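Local atomic coordinates of eukaryotic translation initiation factor 2D (Homo sapiens, PDB entry 5W2F), a protein that delivers tRNA, including initiator Met-tRNA, to the P-site of the eukaryotic ribosome without GTP, the present chain being its C-terminal part. Residues C150-V156 / V168-Q174; Y94-L98 / A134-D138; K52-L57 / V74-W79. All coordinates share one frame; numbering follows the deposited sequence. Where two conformers were deposited one is given.

Interaction 1: residues C150-V156 / V168-Q174; sequences CQASTTV and VQIQGNQ. With FMT (formic acid), chain D.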
ATOM      1  N   CYS A 150      20.271 -20.746   5.121  1.00 30.31           N
ATOM      2  CA  CYS A 150      19.555 -22.011   5.241  1.00 28.77           C
ATOM      3  C   CYS A 150      20.391 -23.243   4.909  1.00 31.03           C
ATOM      4  O   CYS A 150      19.986 -24.354   5.246  1.00 33.06           O
ATOM      5  CB  CYS A 150      18.338 -22.012   4.332  1.00 26.97           C
ATOM      6  SG  CYS A 150      17.183 -20.652   4.603  1.00 26.66           S
ATOM      7  N   GLN A 151      21.517 -23.057   4.222  1.00 32.73           N
ATOM      8  CA  GLN A 151      22.310 -24.172   3.672  1.00 33.56           C
ATOM      9  C   GLN A 151      21.427 -25.085   2.820  1.00 31.70           C
ATOM     10  O   GLN A 151      21.396 -26.310   2.985  1.00 35.76           O
ATOM     11  CB  GLN A 151      23.046 -24.938   4.788  1.00 38.65           C
ATOM     12  CG  GLN A 151      24.054 -24.076   5.542  1.00 46.23           C
ATOM     13  CD  GLN A 151      25.200 -23.576   4.671  1.00 56.63           C
ATOM     14  OE1 GLN A 151      25.677 -24.284   3.783  1.00 62.85           O
ATOM     15  NE2 GLN A 151      25.653 -22.347   4.928  1.00 62.53           N
ATOM     16  N   ALA A 152      20.678 -24.440   1.928  1.00 29.92           N
ATOM     17  CA  ALA A 152      19.711 -25.110   1.084  1.00 29.02           C
ATOM     18  C   ALA A 152      19.563 -24.331  -0.209  1.00 28.68           C
ATOM     19  O   ALA A 152      19.663 -23.101  -0.227  1.00 31.48           O
ATOM     20  CB  ALA A 152      18.369 -25.191   1.789  1.00 28.72           C
ATOM     21  N   SER A 153      19.314 -25.061  -1.285  1.00 28.83           N
ATOM     22  CA  SER A 153      19.166 -24.487  -2.598  1.00 28.41           C
ATOM     23  C   SER A 153      17.986 -23.512  -2.665  1.00 26.03           C
ATOM     24  O   SER A 153      16.894 -23.799  -2.176  1.00 25.43           O
ATOM     25  CB  SER A 153      18.935 -25.587  -3.614  1.00 33.92           C
ATOM     26  OG  SER A 153      18.885 -25.041  -4.913  1.00 38.11           O
ATOM     27  N   THR A 154      18.218 -22.376  -3.312  1.00 24.84           N
ATOM     28  CA  THR A 154      17.178 -21.424  -3.594  1.00 23.94           C
ATOM     29  C   THR A 154      17.083 -21.174  -5.066  1.00 23.68           C
ATOM     30  O   THR A 154      18.084 -21.258  -5.815  1.00 26.87           O
ATOM     31  CB  THR A 154      17.422 -20.078  -2.900  1.00 24.32           C
ATOM     32  OG1 THR A 154      18.611 -19.465  -3.411  1.00 26.16           O
ATOM     33  CG2 THR A 154      17.527 -20.242  -1.401  1.00 25.14           C
ATOM     34  N   THR A 155      15.887 -20.805  -5.482  1.00 24.16           N
ATOM     35  CA  THR A 155      15.598 -20.407  -6.861  0.60 25.32           C
ATOM     36  C   THR A 155      14.629 -19.232  -6.860  1.00 21.91           C
ATOM     37  O   THR A 155      13.891 -19.039  -5.890  1.00 23.82           O
ATOM     38  CB  THR A 155      14.947 -21.554  -7.670  0.60 28.04           C
ATOM     39  OG1 THR A 155      13.721 -21.955  -7.050  0.60 31.68           O
ATOM     40  CG2 THR A 155      15.857 -22.744  -7.760  0.60 27.70           C
ATOM     41  N   VAL A 156      14.624 -18.481  -7.949  1.00 22.48           N
ATOM     42  CA  VAL A 156      13.658 -17.417  -8.176  1.00 22.53           C
ATOM     43  C   VAL A 156      12.882 -17.746  -9.441  1.00 24.28           C
ATOM     44  O   VAL A 156      13.470 -18.048 -10.477  1.00 28.62           O
ATOM     45  CB  VAL A 156      14.357 -16.070  -8.341  1.00 24.80           C
ATOM     46  CG1 VAL A 156      13.356 -14.978  -8.683  1.00 26.41           C
ATOM     47  CG2 VAL A 156      15.173 -15.748  -7.106  1.00 25.28           C
ATOM     48  N   VAL A 168      10.569 -16.465  -4.297  1.00 18.74           N
ATOM     49  CA  VAL A 168      11.727 -17.241  -3.924  1.00 19.04           C
ATOM     50  C   VAL A 168      11.259 -18.593  -3.415  1.00 19.93           C
ATOM     51  O   VAL A 168      10.357 -18.666  -2.590  1.00 19.87           O
ATOM     52  CB  VAL A 168      12.545 -16.527  -2.846  1.00 20.85           C
ATOM     53  CG1 VAL A 168      13.719 -17.368  -2.371  1.00 22.20           C
ATOM     54  CG2 VAL A 168      13.001 -15.165  -3.345  1.00 20.36           C
ATOM     55  N   GLN A 169      11.897 -19.653  -3.896  1.00 20.28           N
ATOM     56  CA  GLN A 169      11.710 -20.984  -3.356  1.00 19.66           C
ATOM     57  C   GLN A 169      12.987 -21.437  -2.694  1.00 19.63           C
ATOM     58  O   GLN A 169      14.078 -21.286  -3.276  1.00 22.36           O
ATOM     59  CB  GLN A 169      11.305 -21.922  -4.463  1.00 22.40           C
ATOM     60  CG  GLN A 169       9.918 -21.633  -4.980  1.00 32.08           C
ATOM     61  CD  GLN A 169       9.414 -22.719  -5.919  1.00 39.61           C
ATOM     62  OE1 GLN A 169      10.203 -23.329  -6.656  1.00 53.73           O
ATOM     63  NE2 GLN A 169       8.098 -22.964  -5.907  1.00 33.98           N
ATOM     64  N   ILE A 170      12.854 -22.023  -1.513  1.00 18.53           N
ATOM     65  CA  ILE A 170      13.995 -22.586  -0.813  1.00 19.30           C
ATOM     66  C   ILE A 170      13.686 -24.053  -0.503  1.00 20.93           C
ATOM     67  O   ILE A 170      12.609 -24.359  -0.021  1.00 19.77           O
ATOM     68  CB  ILE A 170      14.321 -21.856   0.509  1.00 20.67           C
ATOM     69  CG1 ILE A 170      14.266 -20.327   0.344  1.00 20.63           C
ATOM     70  CG2 ILE A 170      15.678 -22.327   1.036  1.00 22.34           C
ATOM     71  CD1 ILE A 170      12.910 -19.729   0.747  1.00 22.00           C
ATOM     72  N   GLN A 171      14.631 -24.948  -0.799  1.00 21.14           N
ATOM     73  CA  GLN A 171      14.432 -26.350  -0.447  1.00 22.46           C
ATOM     74  C   GLN A 171      14.307 -26.490   1.076  1.00 21.07           C
ATOM     75  O   GLN A 171      15.012 -25.826   1.841  1.00 22.33           O
ATOM     76  CB  GLN A 171      15.599 -27.187  -0.967  1.00 24.70           C
ATOM     77  CG  GLN A 171      15.625 -27.331  -2.471  1.00 31.30           C
ATOM     78  CD  GLN A 171      14.397 -28.022  -3.047  1.00 37.17           C
ATOM     79  OE1 GLN A 171      13.821 -27.559  -4.039  1.00 52.49           O
ATOM     80  NE2 GLN A 171      13.998 -29.132  -2.439  1.00 50.93           N
ATOM     81  N   GLY A 172      13.368 -27.332   1.495  1.00 20.33           N
ATOM     82  CA  GLY A 172      13.172 -27.632   2.892  1.00 20.22           C
ATOM     83  C   GLY A 172      12.247 -26.650   3.599  1.00 19.51           C
ATOM     84  O   GLY A 172      11.599 -25.820   2.969  1.00 21.01           O
ATOM     85  N   ASN A 173      12.198 -26.790   4.921  1.00 19.66           N
ATOM     86  CA  ASN A 173      11.324 -26.011   5.790  1.00 18.28           C
ATOM     87  C   ASN A 173      12.135 -24.903   6.416  1.00 19.01           C
ATOM     88  O   ASN A 173      12.894 -25.126   7.369  1.00 21.33           O
ATOM     89  CB  ASN A 173      10.705 -26.920   6.829  1.00 18.70           C
ATOM     90  CG  ASN A 173       9.706 -26.204   7.719  1.00 18.94           C
ATOM     91  OD1 ASN A 173       9.727 -24.972   7.826  1.00 20.30           O
ATOM     92  ND2 ASN A 173       8.839 -26.976   8.380  1.00 19.34           N
ATOM     93  N   GLN A 174      11.983 -23.697   5.863  1.00 17.95           N
ATOM     94  CA  GLN A 174      12.878 -22.590   6.188  1.00 18.23           C
ATOM     95  C   GLN A 174      12.158 -21.388   6.757  1.00 18.61           C
ATOM     96  O   GLN A 174      12.728 -20.289   6.800  1.00 19.44           O
ATOM     97  CB  GLN A 174      13.678 -22.178   4.946  1.00 19.99           C
ATOM     98  CG  GLN A 174      14.342 -23.349   4.228  1.00 20.51           C
ATOM     99  CD  GLN A 174      15.368 -24.106   5.063  1.00 21.41           C
ATOM    100  OE1 GLN A 174      15.790 -23.670   6.141  1.00 22.81           O
ATOM    101  NE2 GLN A 174      15.797 -25.251   4.537  1.00 23.56           N
TER
HETATM  102  C   FMT D 603       9.644 -31.026   8.056  1.00 33.91           C
HETATM  103  O1  FMT D 603       9.526 -29.825   8.110  1.00 29.36           O
HETATM  104  O2  FMT D 603       8.551 -31.717   7.789  1.00 43.33           O
HETATM  105  O   HOH W   1      17.792 -27.013   5.712  1.00 47.96           O
HETATM  106  O   HOH W   2      14.762 -24.417  -4.750  1.00 44.03           O
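Q174 reaches C150 and A152 because its side chain folds back on itself: chi1 is -50° and the chain bends again at chi2, -62°, which brings the carboxamide over the C150 side chain. OE1 of Q174 sits 3.5 Å from C150 CB, and NE2 of Q174 lies 3.8 Å from the methyl carbon CB of A152. The same NE2 donates to Q171 O at 2.9 Å, nearly in its own amide plane, and this bond closes the turn through G172. A water also accepts from Q174 NE2 and makes a weak bond to C150 O. Beyond that turn the two segments pair as neighbouring antiparallel strands of a beta hairpin in the SUI1 domain. Q171 N bonds to S153 O at 2.9 Å, and T155 with Q169 forms a hydrogen-bonded pair using both backbone groups. On the face carrying T154, V156, V168 and I170, T154 lies alongside I170: its CG2, anti to the carbonyl carbon, rests 3.7 Å from I170 CG1. That face turns to helix 139-150, whose A143 O holds T154 OG1. T155 and Q169 share the other face, where Q169 OE1 turns to R120. The polar ends of T154 and Q169 thus find partners beyond the hairpin, and the two strands themselves are joined by backbone bonds and the close packing of aliphatic groups.

Interaction 2: residues Y94-L98 / A134-D138; sequences YQVTL and AYGLD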
ATOM      1  N   TYR A  94       1.961   3.552  -0.289  1.00 17.81           N
ATOM      2  CA  TYR A  94       2.592   3.403   1.017  1.00 18.58           C
ATOM      3  C   TYR A  94       4.080   3.594   0.889  1.00 17.75           C
ATOM      4  O   TYR A  94       4.612   3.612  -0.215  1.00 19.70           O
ATOM      5  CB  TYR A  94       2.271   2.054   1.669  1.00 18.69           C
ATOM      6  CG  TYR A  94       2.668   0.844   0.841  1.00 18.67           C
ATOM      7  CD1 TYR A  94       1.831   0.343  -0.158  1.00 18.77           C
ATOM      8  CD2 TYR A  94       3.873   0.201   1.062  1.00 16.79           C
ATOM      9  CE1 TYR A  94       2.202  -0.761  -0.918  1.00 17.05           C
ATOM     10  CE2 TYR A  94       4.240  -0.916   0.318  1.00 17.47           C
ATOM     11  CZ  TYR A  94       3.412  -1.396  -0.669  1.00 16.38           C
ATOM     12  OH  TYR A  94       3.756  -2.495  -1.428  1.00 18.72           O
ATOM     13  N   GLN A  95       4.739   3.756   2.029  1.00 18.07           N
ATOM     14  CA  GLN A  95       6.168   3.980   2.080  1.00 18.68           C
ATOM     15  C   GLN A  95       6.803   2.966   3.011  1.00 19.85           C
ATOM     16  O   GLN A  95       6.386   2.830   4.170  1.00 21.51           O
ATOM     17  CB  GLN A  95       6.473   5.387   2.571  1.00 20.16           C
ATOM     18  CG  GLN A  95       7.957   5.697   2.662  1.00 20.97           C
ATOM     19  CD  GLN A  95       8.186   7.055   3.264  1.00 24.78           C
ATOM     20  OE1 GLN A  95       8.160   8.060   2.569  1.00 33.34           O
ATOM     21  NE2 GLN A  95       8.378   7.087   4.568  1.00 29.58           N
ATOM     22  N   VAL A  96       7.834   2.294   2.507  1.00 18.25           N
ATOM     23  CA  VAL A  96       8.580   1.292   3.279  1.00 18.55           C
ATOM     24  C   VAL A  96       9.982   1.826   3.536  1.00 19.24           C
ATOM     25  O   VAL A  96      10.649   2.294   2.597  1.00 20.83           O
ATOM     26  CB  VAL A  96       8.714  -0.023   2.502  1.00 21.81           C
ATOM     27  CG1 VAL A  96       9.443  -1.060   3.337  1.00 21.30           C
ATOM     28  CG2 VAL A  96       7.373  -0.508   2.039  1.00 25.43           C
ATOM     29  N   THR A  97      10.430   1.766   4.789  1.00 21.08           N
ATOM     30  CA  THR A  97      11.809   2.170   5.101  1.00 22.13           C
ATOM     31  C   THR A  97      12.573   0.970   5.615  1.00 21.65           C
ATOM     32  O   THR A  97      12.344   0.509   6.721  1.00 24.48           O
ATOM     33  CB  THR A  97      11.859   3.341   6.106  1.00 27.00           C
ATOM     34  OG1 THR A  97      11.088   4.427   5.586  1.00 28.10           O
ATOM     35  CG2 THR A  97      13.294   3.821   6.332  1.00 29.26           C
ATOM     36  N   LEU A  98      13.473   0.473   4.783  1.00 20.25           N
ATOM     37  CA  LEU A  98      14.343  -0.616   5.156  1.00 20.75           C
ATOM     38  C   LEU A  98      15.510  -0.035   5.947  1.00 19.33           C
ATOM     39  O   LEU A  98      15.932   1.098   5.697  1.00 21.45           O
ATOM     40  CB  LEU A  98      14.820  -1.380   3.921  1.00 20.44           C
ATOM     41  CG  LEU A  98      13.722  -2.009   3.051  1.00 22.15           C
ATOM     42  CD1 LEU A  98      14.331  -2.600   1.812  1.00 23.20           C
ATOM     43  CD2 LEU A  98      12.922  -3.050   3.820  1.00 25.12           C
ATOM     44  N   ALA A 134       7.063  -6.026  -3.057  1.00 17.25           N
ATOM     45  CA  ALA A 134       6.131  -5.047  -2.478  1.00 17.74           C
ATOM     46  C   ALA A 134       6.742  -4.276  -1.321  1.00 17.47           C
ATOM     47  O   ALA A 134       6.255  -3.203  -0.950  1.00 18.40           O
ATOM     48  CB  ALA A 134       4.854  -5.733  -2.029  1.00 19.62           C
ATOM     49  N   TYR A 135       7.809  -4.831  -0.745  1.00 16.19           N
ATOM     50  CA  TYR A 135       8.537  -4.222   0.372  1.00 17.20           C
ATOM     51  C   TYR A 135       9.928  -3.763  -0.031  1.00 17.14           C
ATOM     52  O   TYR A 135      10.756  -3.441   0.832  1.00 19.11           O
ATOM     53  CB  TYR A 135       8.572  -5.173   1.579  1.00 18.05           C
ATOM     54  CG  TYR A 135       7.180  -5.369   2.088  1.00 18.34           C
ATOM     55  CD1 TYR A 135       6.308  -6.261   1.473  1.00 18.69           C
ATOM     56  CD2 TYR A 135       6.697  -4.625   3.161  1.00 19.65           C
ATOM     57  CE1 TYR A 135       4.988  -6.376   1.888  1.00 19.61           C
ATOM     58  CE2 TYR A 135       5.387  -4.760   3.577  1.00 19.74           C
ATOM     59  CZ  TYR A 135       4.536  -5.634   2.945  1.00 18.66           C
ATOM     60  OH  TYR A 135       3.244  -5.744   3.381  1.00 21.93           O
ATOM     61  N   GLY A 136      10.167  -3.650  -1.340  1.00 17.01           N
ATOM     62  CA  GLY A 136      11.446  -3.187  -1.826  1.00 17.54           C
ATOM     63  C   GLY A 136      12.596  -4.151  -1.717  1.00 16.85           C
ATOM     64  O   GLY A 136      13.753  -3.735  -1.799  1.00 19.52           O
ATOM     65  N   LEU A 137      12.281  -5.439  -1.603  1.00 17.95           N
ATOM     66  CA  LEU A 137      13.304  -6.466  -1.495  1.00 18.42           C
ATOM     67  C   LEU A 137      13.455  -7.177  -2.842  1.00 19.65           C
ATOM     68  O   LEU A 137      12.485  -7.485  -3.502  1.00 20.30           O
ATOM     69  CB  LEU A 137      12.933  -7.477  -0.413  1.00 18.47           C
ATOM     70  CG  LEU A 137      12.877  -6.903   1.002  1.00 20.18           C
ATOM     71  CD1 LEU A 137      12.332  -7.940   1.962  1.00 22.41           C
ATOM     72  CD2 LEU A 137      14.243  -6.406   1.469  1.00 22.12           C
ATOM     73  N   ASP A 138      14.704  -7.410  -3.217  1.00 19.74           N
ATOM     74  CA  ASP A 138      15.056  -8.053  -4.487  1.00 21.24           C
ATOM     75  C   ASP A 138      15.027  -9.558  -4.269  1.00 21.66           C
ATOM     76  O   ASP A 138      15.829 -10.063  -3.506  1.00 22.26           O
ATOM     77  CB  ASP A 138      16.449  -7.589  -4.946  1.00 24.32           C
ATOM     78  CG  ASP A 138      16.882  -8.181  -6.282  1.00 28.92           C
ATOM     79  OD1 ASP A 138      16.164  -9.013  -6.868  1.00 25.80           O
ATOM     80  OD2 ASP A 138      17.952  -7.764  -6.754  1.00 32.53           O
TER
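The phenol of Y94 and the carbonyl of A134 make the one hydrogen bond between these segments, OH to O at 2.6 Å. Y94 takes the less common chi1 of 58°, with CG between the backbone N and the carbonyl carbon, and this sends the ring out from its strand toward A134. The carbonyl O lies at the ring edge close to its plane, 3.3 Å from Y94 CE2; the hydroxyl approaches this oxygen well bent from the C=O direction, at 123°. A134 CB packs against the same hydroxyl. Next along the strand, V96 splits its branches: CG1 rests 3.7 Å from Y135 O, whereas CG2 comes to the Y135 ring at an oblique angle, 4.3 Å from Y135 CD2. In L98, CD1 is anti to CA (chi2 174°) and is the branch that reaches L137 CD2, at 3.8 Å, the two leucines meeting at a slant; L98 CD2 lies 3.7 Å from Y135 O. G136, at positive phi, links Y135 to L137. Y135 OH itself bonds to C111 O. Strand 91-96 is flanked by strands 4-8 and 104-107, with L98 also touching I104, and the 134-138 segment leads from strand 124-130 of the SUI1 domain into helix 139-150, which D138 caps through Y140 N.

Interaction 3: residues K52-L57 / V74-W79; sequences KNLVRL and VMKLPW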
ATOM      1  N   LYS A  52     -23.257  24.363   9.289  1.00 19.35           N
ATOM      2  CA  LYS A  52     -21.812  24.383   9.050  1.00 20.00           C
ATOM      3  C   LYS A  52     -21.129  23.025   9.213  1.00 18.81           C
ATOM      4  O   LYS A  52     -19.918  22.907   8.993  1.00 19.82           O
ATOM      5  CB  LYS A  52     -21.173  25.483   9.880  1.00 22.79           C
ATOM      6  CG  LYS A  52     -21.617  26.875   9.394  1.00 27.25           C
ATOM      7  CD  LYS A  52     -20.835  28.037   9.968  1.00 32.10           C
ATOM      8  CE  LYS A  52     -21.250  29.339   9.299  1.00 39.08           C
ATOM      9  NZ  LYS A  52     -22.716  29.574   9.346  1.00 42.01           N
ATOM     10  N   ASN A  53     -21.918  21.975   9.508  1.00 18.16           N
ATOM     11  CA  ASN A  53     -21.441  20.591   9.373  1.00 17.60           C
ATOM     12  C   ASN A  53     -21.379  20.121   7.912  1.00 18.60           C
ATOM     13  O   ASN A  53     -20.809  19.060   7.649  1.00 18.80           O
ATOM     14  CB  ASN A  53     -22.309  19.591  10.155  1.00 18.40           C
ATOM     15  CG  ASN A  53     -21.880  19.390  11.598  1.00 19.87           C
ATOM     16  OD1 ASN A  53     -20.797  19.828  12.027  1.00 21.97           O
ATOM     17  ND2 ASN A  53     -22.701  18.668  12.347  1.00 19.25           N
ATOM     18  N   LEU A  54     -21.974  20.875   6.980  1.00 18.36           N
ATOM     19  CA  LEU A  54     -22.114  20.437   5.588  1.00 18.18           C
ATOM     20  C   LEU A  54     -21.316  21.295   4.639  1.00 18.15           C
ATOM     21  O   LEU A  54     -21.206  22.502   4.825  1.00 19.18           O
ATOM     22  CB  LEU A  54     -23.580  20.501   5.177  1.00 19.50           C
ATOM     23  CG  LEU A  54     -24.532  19.662   6.021  1.00 19.92           C
ATOM     24  CD1 LEU A  54     -25.935  19.857   5.508  1.00 20.68           C
ATOM     25  CD2 LEU A  54     -24.183  18.182   6.018  1.00 21.53           C
ATOM     26  N   VAL A  55     -20.822  20.654   3.591  1.00 19.24           N
ATOM     27  CA  VAL A  55     -20.111  21.304   2.502  1.00 19.97           C
ATOM     28  C   VAL A  55     -20.905  21.114   1.216  1.00 19.11           C
ATOM     29  O   VAL A  55     -21.304  19.993   0.889  1.00 20.37           O
ATOM     30  CB  VAL A  55     -18.690  20.716   2.354  1.00 20.36           C
ATOM     31  CG1 VAL A  55     -17.965  21.359   1.168  1.00 23.28           C
ATOM     32  CG2 VAL A  55     -17.903  20.928   3.650  1.00 22.93           C
ATOM     33  N   ARG A  56     -21.140  22.220   0.502  1.00 21.27           N
ATOM     34  CA  ARG A  56     -21.800  22.196  -0.794  1.00 22.03           C
ATOM     35  C   ARG A  56     -20.724  21.936  -1.844  1.00 23.84           C
ATOM     36  O   ARG A  56     -19.829  22.740  -2.032  1.00 28.98           O
ATOM     37  CB  ARG A  56     -22.499  23.521  -1.081  1.00 26.93           C
ATOM     38  CG  ARG A  56     -23.569  23.907  -0.071  1.00 34.07           C
ATOM     39  CD  ARG A  56     -24.093  25.329  -0.309  1.00 45.70           C
ATOM     40  NE  ARG A  56     -23.254  26.355   0.338  1.00 56.14           N
ATOM     41  CZ  ARG A  56     -22.332  27.135  -0.250  1.00 61.41           C
ATOM     42  NH1 ARG A  56     -22.086  27.091  -1.572  1.00 56.58           N
ATOM     43  NH2 ARG A  56     -21.656  28.014   0.512  1.00 45.12           N
ATOM     44  N   LEU A  57     -20.841  20.838  -2.563  1.00 21.86           N
ATOM     45  CA  LEU A  57     -19.839  20.478  -3.533  1.00 23.38           C
ATOM     46  C   LEU A  57     -19.950  21.371  -4.780  1.00 24.13           C
ATOM     47  O   LEU A  57     -21.024  21.568  -5.336  1.00 27.51           O
ATOM     48  CB  LEU A  57     -19.923  19.007  -3.907  1.00 24.83           C
ATOM     49  CG  LEU A  57     -19.339  17.968  -2.926  1.00 31.90           C
ATOM     50  CD1 LEU A  57     -19.895  17.980  -1.532  1.00 37.02           C
ATOM     51  CD2 LEU A  57     -19.484  16.598  -3.565  1.00 32.45           C
ATOM     52  N   VAL A  74     -28.089  20.794  -5.556  1.00 32.16           N
ATOM     53  CA  VAL A  74     -26.898  21.050  -4.772  1.00 32.53           C
ATOM     54  C   VAL A  74     -26.568  19.758  -4.032  1.00 29.39           C
ATOM     55  O   VAL A  74     -27.392  19.230  -3.276  1.00 32.43           O
ATOM     56  CB  VAL A  74     -27.089  22.208  -3.766  1.00 37.13           C
ATOM     57  CG1 VAL A  74     -25.806  22.419  -2.953  1.00 42.55           C
ATOM     58  CG2 VAL A  74     -27.506  23.495  -4.490  1.00 41.79           C
ATOM     59  N   MET A  75     -25.364  19.251  -4.269  1.00 25.21           N
ATOM     60  CA  MET A  75     -24.864  18.073  -3.583  1.00 24.10           C
ATOM     61  C   MET A  75     -24.160  18.558  -2.316  1.00 22.22           C
ATOM     62  O   MET A  75     -23.286  19.419  -2.388  1.00 24.19           O
ATOM     63  CB  MET A  75     -23.871  17.330  -4.471  1.00 29.87           C
ATOM     64  CG  MET A  75     -24.338  17.093  -5.907  1.00 36.87           C
ATOM     65  SD  MET A  75     -25.831  16.097  -5.966  1.00 47.56           S
ATOM     66  CE  MET A  75     -25.650  15.195  -7.476  1.00 53.88           C
ATOM     67  N   LYS A  76     -24.589  18.059  -1.157  1.00 20.93           N
ATOM     68  CA  LYS A  76     -23.983  18.414   0.111  1.00 20.72           C
ATOM     69  C   LYS A  76     -23.484  17.171   0.793  1.00 20.91           C
ATOM     70  O   LYS A  76     -24.159  16.130   0.780  1.00 25.37           O
ATOM     71  CB  LYS A  76     -24.981  19.115   1.033  1.00 25.85           C
ATOM     72  CG  LYS A  76     -25.520  20.402   0.453  1.00 31.00           C
ATOM     73  CD  LYS A  76     -26.453  21.062   1.456  1.00 35.38           C
ATOM     74  CE  LYS A  76     -27.180  22.241   0.852  1.00 37.44           C
ATOM     75  NZ  LYS A  76     -28.020  22.925   1.870  1.00 40.96           N
ATOM     76  N   LEU A  77     -22.300  17.282   1.386  1.00 19.51           N
ATOM     77  CA  LEU A  77     -21.751  16.220   2.205  1.00 18.31           C
ATOM     78  C   LEU A  77     -21.261  16.770   3.519  1.00 17.51           C
ATOM     79  O   LEU A  77     -20.665  17.849   3.553  1.00 19.33           O
ATOM     80  CB  LEU A  77     -20.573  15.538   1.513  1.00 18.85           C
ATOM     81  CG  LEU A  77     -20.890  14.671   0.313  1.00 19.82           C
ATOM     82  CD1 LEU A  77     -19.606  14.133  -0.299  1.00 21.74           C
ATOM     83  CD2 LEU A  77     -21.787  13.515   0.712  1.00 22.02           C
ATOM     84  N   PRO A  78     -21.474  16.013   4.611  1.00 16.84           N
ATOM     85  CA  PRO A  78     -20.742  16.342   5.818  1.00 17.92           C
ATOM     86  C   PRO A  78     -19.236  16.293   5.599  1.00 17.67           C
ATOM     87  O   PRO A  78     -18.754  15.518   4.780  1.00 18.24           O
ATOM     88  CB  PRO A  78     -21.137  15.256   6.805  1.00 20.63           C
ATOM     89  CG  PRO A  78     -22.254  14.513   6.183  1.00 23.67           C
ATOM     90  CD  PRO A  78     -22.245  14.766   4.732  1.00 18.12           C
ATOM     91  N   TRP A  79     -18.502  17.106   6.352  1.00 18.19           N
ATOM     92  CA  TRP A  79     -17.037  17.161   6.217  1.00 19.00           C
ATOM     93  C   TRP A  79     -16.392  15.784   6.206  1.00 20.04           C
ATOM     94  O   TRP A  79     -15.564  15.482   5.360  1.00 19.65           O
ATOM     95  CB  TRP A  79     -16.440  17.940   7.371  1.00 20.04           C
ATOM     96  CG  TRP A  79     -16.744  19.382   7.394  1.00 19.62           C
ATOM     97  CD1 TRP A  79     -17.727  19.977   8.099  1.00 20.84           C
ATOM     98  CD2 TRP A  79     -16.058  20.417   6.692  1.00 21.04           C
ATOM     99  NE1 TRP A  79     -17.701  21.331   7.900  1.00 20.99           N
ATOM    100  CE2 TRP A  79     -16.687  21.636   7.040  1.00 20.98           C
ATOM    101  CE3 TRP A  79     -14.965  20.442   5.819  1.00 22.96           C
ATOM    102  CZ2 TRP A  79     -16.263  22.862   6.557  1.00 24.42           C
ATOM    103  CZ3 TRP A  79     -14.535  21.670   5.340  1.00 25.22           C
ATOM    104  CH2 TRP A  79     -15.200  22.861   5.696  1.00 25.70           C
TER
HETATM  105  O   HOH W   3     -23.557  20.836  -5.771  1.00 39.45           O
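V55 and W79 meet across a two-stranded antiparallel ribbon, strands 54-56 and 76-78, in the SWIB/MDM2 domain. The CG2 methyl of V55 stands over the six-membered ring of W79, 3.5 Å from its centroid and only 7° off the normal, a clear CH-pi contact. The indole is also gripped at its edge, where NE1 donates to K52 O at 2.9 Å with that oxygen almost in the ring plane. Together these contacts would limit rotation of the ring, and W79 N, bonded to N53 O at 3.3 Å, positions its backbone. Between the two segments, V55 and L77 exchange backbone bonds, and L57 N bonds to M75 O. On the same face as V55 and L77, L57 CD1 packs 3.9 Å from L77 CG; L57 and L77 both continue onto I65 of helix 59-65. The other face carries R56 and K76, whose aliphatic stems run side by side, CG to CG 4.0 Å, while their like charges part: K76 NZ pairs with D48, and R56 NH2 bonds to the carbonyl oxygens of D45 and V47. Further out, I38 and A41 of helix 30-43 touch the W79 indole. At the far end a water bridges the two segments, donating to L57 O at 2.7 Å and accepting from M75 N at 2.8 Å.

Overall arrangement
The three contacts follow one another along an elongated chain. Interaction 3 closes first, in the SWIB/MDM2 domain, and interaction 1 last, in the SUI1 domain; they lie on opposite sides of the chain's centre, with their own centres 57 Å apart. Interaction 2 is buried between them, its centre about 38 Å from that of interaction 3 and 22 Å from that of interaction 1, and it joins strand 91-96 to the SUI1 domain. Interactions 1 and 2 come within about 6 Å at their nearest atoms without touching, and helix 139-150 runs from one to the other. A formic acid, probably from the crystallisation liquor, is hydrogen-bonded to N173 of interaction 1 and to K125.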